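Local coordinates for extracellular solute-binding protein, family 3 (Methylophaga aminisulfidivorans MP, PDB 5SV6), which is of unknown function but has a periplasmic binding protein-like architecture and is probably tied, as the product of mxaJ, to the methanol dehydrogenase system, at residues L70-I73 and L74-M78; F176-T179 and M180-I183. One frame throughout, in Å; residues are numbered along the deposited sequence.

Contact 1. Residues L70-I73 and L74-M78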
loop_
_atom_site.group_PDB
_atom_site.type_symbol
_atom_site.label_atom_id
_atom_site.label_comp_id
_atom_site.label_asym_id
_atom_site.label_seq_id
_atom_site.Cartn_x
_atom_site.Cartn_y
_atom_site.Cartn_z
ATOM N N LEU A 70 1.586 2.266 14.383
ATOM C CA LEU A 70 1.934 0.864 14.575
ATOM C C LEU A 70 3.321 0.720 15.181
ATOM O O LEU A 70 3.560 -0.185 15.974
ATOM C CB LEU A 70 1.870 0.107 13.247
ATOM C CG LEU A 70 0.466 -0.022 12.655
ATOM C CD1 LEU A 70 0.509 -0.704 11.298
ATOM C CD2 LEU A 70 -0.470 -0.765 13.633
ATOM N N ALA A 71 4.230 1.610 14.794
ATOM C CA ALA A 71 5.604 1.559 15.286
ATOM C C ALA A 71 5.632 1.836 16.788
ATOM O O ALA A 71 6.387 1.215 17.539
ATOM C CB ALA A 71 6.469 2.575 14.539
ATOM N N LYS A 72 4.802 2.781 17.215
ATOM C CA LYS A 72 4.691 3.129 18.632
ATOM C C LYS A 72 4.163 1.937 19.444
ATOM O O LYS A 72 4.728 1.578 20.485
ATOM C CB LYS A 72 3.839 4.404 18.777
ATOM C CG LYS A 72 3.357 4.814 20.182
ATOM C CD LYS A 72 4.381 4.644 21.280
ATOM C CE LYS A 72 5.706 5.321 21.001
ATOM N NZ LYS A 72 6.787 4.331 21.329
ATOM N N ILE A 73 3.101 1.311 18.956
ATOM C CA ILE A 73 2.591 0.093 19.569
ATOM C C ILE A 73 3.675 -0.987 19.651
ATOM O O ILE A 73 3.880 -1.594 20.705
ATOM C CB ILE A 73 1.373 -0.445 18.796
ATOM C CG1 ILE A 73 0.201 0.534 18.929
ATOM C CG2 ILE A 73 0.985 -1.819 19.293
ATOM C CD1 ILE A 73 -0.997 0.173 18.075
ATOM N N LEU A 74 4.379 -1.218 18.547
ATOM C CA LEU A 74 5.411 -2.263 18.526
ATOM C C LEU A 74 6.535 -1.974 19.534
ATOM O O LEU A 74 6.979 -2.872 20.263
ATOM C CB LEU A 74 5.978 -2.432 17.109
ATOM C CG LEU A 74 7.063 -3.491 16.911
ATOM C CD1 LEU A 74 6.584 -4.901 17.340
ATOM C CD2 LEU A 74 7.542 -3.489 15.448
ATOM N N ALA A 75 6.990 -0.725 19.589
ATOM C CA ALA A 75 8.066 -0.363 20.517
ATOM C C ALA A 75 7.619 -0.458 21.987
ATOM O O ALA A 75 8.356 -0.980 22.833
ATOM C CB ALA A 75 8.615 1.013 20.208
ATOM N N ASP A 76 6.419 0.050 22.278
ATOM C CA ASP A 76 5.847 -0.021 23.628
ATOM C C ASP A 76 5.744 -1.470 24.092
ATOM O O ASP A 76 6.104 -1.805 25.220
ATOM C CB ASP A 76 4.450 0.606 23.670
ATOM C CG ASP A 76 4.475 2.133 23.627
ATOM O OD1 ASP A 76 5.564 2.735 23.731
ATOM O OD2 ASP A 76 3.386 2.734 23.497
ATOM N N THR A 77 5.242 -2.327 23.208
ATOM C CA THR A 77 5.045 -3.740 23.518
ATOM C C THR A 77 6.359 -4.463 23.803
ATOM O O THR A 77 6.404 -5.386 24.618
ATOM C CB THR A 77 4.273 -4.440 22.392
ATOM O OG1 THR A 77 3.062 -3.718 22.152
ATOM C CG2 THR A 77 3.938 -5.892 22.765
HETATM N N MSE A 78 7.432 -4.016 23.155
HETATM C CA MSE A 78 8.749 -4.598 23.343
HETATM C C MSE A 78 9.514 -3.915 24.465
HETATM O O MSE A 78 10.671 -4.251 24.721
HETATM C CB MSE A 78 9.564 -4.497 22.043
HETATM C CG MSE A 78 8.932 -5.219 20.877
HETATM SE SE MSE A 78 9.872 -4.863 19.205
HETATM C CE MSE A 78 11.444 -5.974 19.560
HETATM O O HOH W 1 8.031 3.033 23.890
#

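Contact 2. Residues F176-T179 and M180-I183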
loop_
_atom_site.group_PDB
_atom_site.type_symbol
_atom_site.label_atom_id
_atom_site.label_comp_id
_atom_site.label_asym_id
_atom_site.label_seq_id
_atom_site.Cartn_x
_atom_site.Cartn_y
_atom_site.Cartn_z
ATOM N N PHE A 176 -2.435 4.889 -21.048
ATOM C CA PHE A 176 -1.055 5.202 -20.692
ATOM C C PHE A 176 -0.817 6.699 -20.470
ATOM O O PHE A 176 -0.262 7.095 -19.446
ATOM C CB PHE A 176 -0.106 4.666 -21.766
ATOM C CG PHE A 176 1.346 4.840 -21.438
ATOM C CD1 PHE A 176 2.048 5.946 -21.898
ATOM C CD2 PHE A 176 2.015 3.891 -20.677
ATOM C CE1 PHE A 176 3.396 6.101 -21.601
ATOM C CE2 PHE A 176 3.364 4.044 -20.371
ATOM C CZ PHE A 176 4.050 5.146 -20.831
ATOM N N ASN A 177 -1.213 7.528 -21.436
ATOM C CA ASN A 177 -1.030 8.972 -21.297
ATOM C C ASN A 177 -1.708 9.526 -20.037
ATOM O O ASN A 177 -1.127 10.334 -19.320
ATOM C CB ASN A 177 -1.509 9.728 -22.542
ATOM C CG ASN A 177 -0.704 9.381 -23.782
ATOM O OD1 ASN A 177 0.419 8.890 -23.693
ATOM N ND2 ASN A 177 -1.287 9.629 -24.948
ATOM N N TYR A 178 -2.927 9.075 -19.761
ATOM C CA TYR A 178 -3.601 9.466 -18.527
ATOM C C TYR A 178 -2.798 9.103 -17.264
ATOM O O TYR A 178 -2.593 9.943 -16.394
ATOM C CB TYR A 178 -4.995 8.847 -18.453
ATOM C CG TYR A 178 -5.711 9.208 -17.175
ATOM C CD1 TYR A 178 -5.941 10.537 -16.846
ATOM C CD2 TYR A 178 -6.138 8.230 -16.290
ATOM C CE1 TYR A 178 -6.587 10.885 -15.681
ATOM C CE2 TYR A 178 -6.797 8.571 -15.111
ATOM C CZ TYR A 178 -7.012 9.905 -14.815
ATOM O OH TYR A 178 -7.651 10.259 -13.655
ATOM N N THR A 179 -2.332 7.860 -17.190
ATOM C CA THR A 179 -1.553 7.369 -16.039
ATOM C C THR A 179 -0.247 8.151 -15.842
ATOM O O THR A 179 0.145 8.480 -14.709
ATOM C CB THR A 179 -1.207 5.873 -16.227
ATOM O OG1 THR A 179 -2.418 5.109 -16.306
ATOM C CG2 THR A 179 -0.366 5.357 -15.066
HETATM N N MSE A 180 0.421 8.451 -16.952
HETATM C CA MSE A 180 1.672 9.208 -16.921
HETATM C C MSE A 180 1.479 10.685 -16.548
HETATM O O MSE A 180 2.446 11.368 -16.208
HETATM C CB MSE A 180 2.381 9.127 -18.269
HETATM C CG MSE A 180 2.902 7.758 -18.604
HETATM SE SE MSE A 180 4.106 7.047 -17.229
HETATM C CE MSE A 180 2.906 5.759 -16.393
ATOM N N SER A 181 0.249 11.180 -16.650
ATOM C CA SER A 181 -0.056 12.556 -16.253
ATOM C C SER A 181 -0.220 12.651 -14.737
ATOM O O SER A 181 -0.270 13.751 -14.176
ATOM C CB SER A 181 -1.327 13.063 -16.944
ATOM O OG SER A 181 -2.513 12.556 -16.332
ATOM N N LEU A 182 -0.318 11.494 -14.082
ATOM C CA LEU A 182 -0.585 11.441 -12.639
ATOM C C LEU A 182 0.612 11.003 -11.793
ATOM O O LEU A 182 0.774 11.462 -10.673
ATOM C CB LEU A 182 -1.750 10.493 -12.334
ATOM C CG LEU A 182 -3.127 10.845 -12.892
ATOM C CD1 LEU A 182 -4.097 9.687 -12.704
ATOM C CD2 LEU A 182 -3.665 12.111 -12.237
ATOM N N ILE A 183 1.420 10.087 -12.314
ATOM C CA ILE A 183 2.457 9.452 -11.504
ATOM C C ILE A 183 3.800 10.134 -11.748
ATOM O O ILE A 183 4.178 10.378 -12.892
ATOM C CB ILE A 183 2.571 7.936 -11.813
ATOM C CG1 ILE A 183 1.213 7.235 -11.642
ATOM C CG2 ILE A 183 3.635 7.279 -10.929
ATOM C CD1 ILE A 183 0.605 7.357 -10.230
#

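Contact 1. Residues L70-I73 and L74-M78
The carbonyl oxygen Ile-73 O is gripped twice by Thr-77, one turn further along helix 66-77. Thr-77 OG1 donates to Ile-73 O at 2.7 Å and Thr-77 N donates to the same oxygen at 2.9 Å, from opposite faces of the carbonyl plane. The hydroxyl stands 37° out of that plane, while the amide is tilted much less. A chi1 of -54° sets OG1 anti to the carbonyl carbon of Thr-77 and beside its own N, which turns the hydroxyl back onto the preceding turn. The i to i+4 ladder continues with Leu-74 N to Leu-70 O, Ala-75 N to Ala-71 O and Asp-76 N to Lys-72 O. Lys-72 and Asp-76, also four residues apart, form a salt bridge on the outer side. Bends at chi2, chi3 and chi4 fold the lysine chain over the carboxylate: Lys-72 CD lies 3.1 Å from Asp-76 OD2, and Lys-72 NZ meets Asp-76 OD1 at 3.1 Å, from above the carboxylate plane (52° out of it). A water accepts from Lys-72 NZ and donates to Asp-76 OD1, closing a small polar triangle. Replacing Lys-72 by an alanine would probably leave the Asp-76 carboxylate without its charged mate within the helix and the water without its ammonium donor. Leu-70 and Ile-73 face helix 276-286, whereas Leu-74 packs on Ala-271 and Leu-47. The chemistry is thus that of an amphipathic helix: apolar side chains join it to its neighbours, while an ion pair spans one turn of its polar side.

Contact 2. Residues F176-T179 and M180-I183
Phe-176 and Met-180, a selenomethionine, form a Met-aromatic pair at the C-terminal end of helix 172-180, where regular i to i+4 bonding gives way to a loop. Met-180 CG lies over one face of the Phe-176 ring, 3.8 Å from its centroid and 24° off the normal, evidence for a CH-pi contact. The selenium approaches more obliquely. Bent at chi2 and chi3, the Met-180 chain carries its methyl back to Thr-179, with Met-180 CE 3.6 Å from Thr-179 CG2. The second tight pairing places Leu-182 CD1 over a face of the Tyr-178 ring, 4.0 Å from the centroid. With CG anti to the backbone N (chi1 179°), Tyr-178 extends its ring to this methyl, and its hydroxyl is hydrogen-bonded to Glu-203. Leu-182 also packs on Leu-199 and Leu-200, so this side is closed against helix 197-206. By contrast, Asn-177 and Ser-181 lie on the exposed side, and the bond from Ser-181 N to Asn-177 O is weak, with an N-H...O angle of 127°. Ser-181 N instead has a better bond to Tyr-178 O, though it stands well above that carbonyl plane, and Ser-181 OG donates to the same oxygen at 2.6 Å. The last turn is therefore of mixed i+3 and i+4 character. Thr-179 O marks the change, accepting from Leu-182 N at 3.1 Å, well above the carbonyl plane, and from Ile-183 N at 3.2 Å, nearly along the C=O axis.

How the contacts relate
From the N terminus, strand 47-52 precedes helix 66-77, on which contact 1 lies; the chain then enters strand 82-87, parallel to 47-52, completing a beta-alpha-beta crossover. Contact 1 is finished long before contact 2 opens, so the two are in series and neither nest nor cross. Each bridges only successive turns of continuous chain, and neither closes a long loop. Contact 2 ends helix 172-180 and begins the loop toward helix 197-206. The centres of contact 1 and contact 2 are about 38 Å apart, and the two lie on opposite sides of the chain's centre. Contact 1 belongs with the C-terminal helices 262-274 and 276-286, contact 2 with helix 197-206.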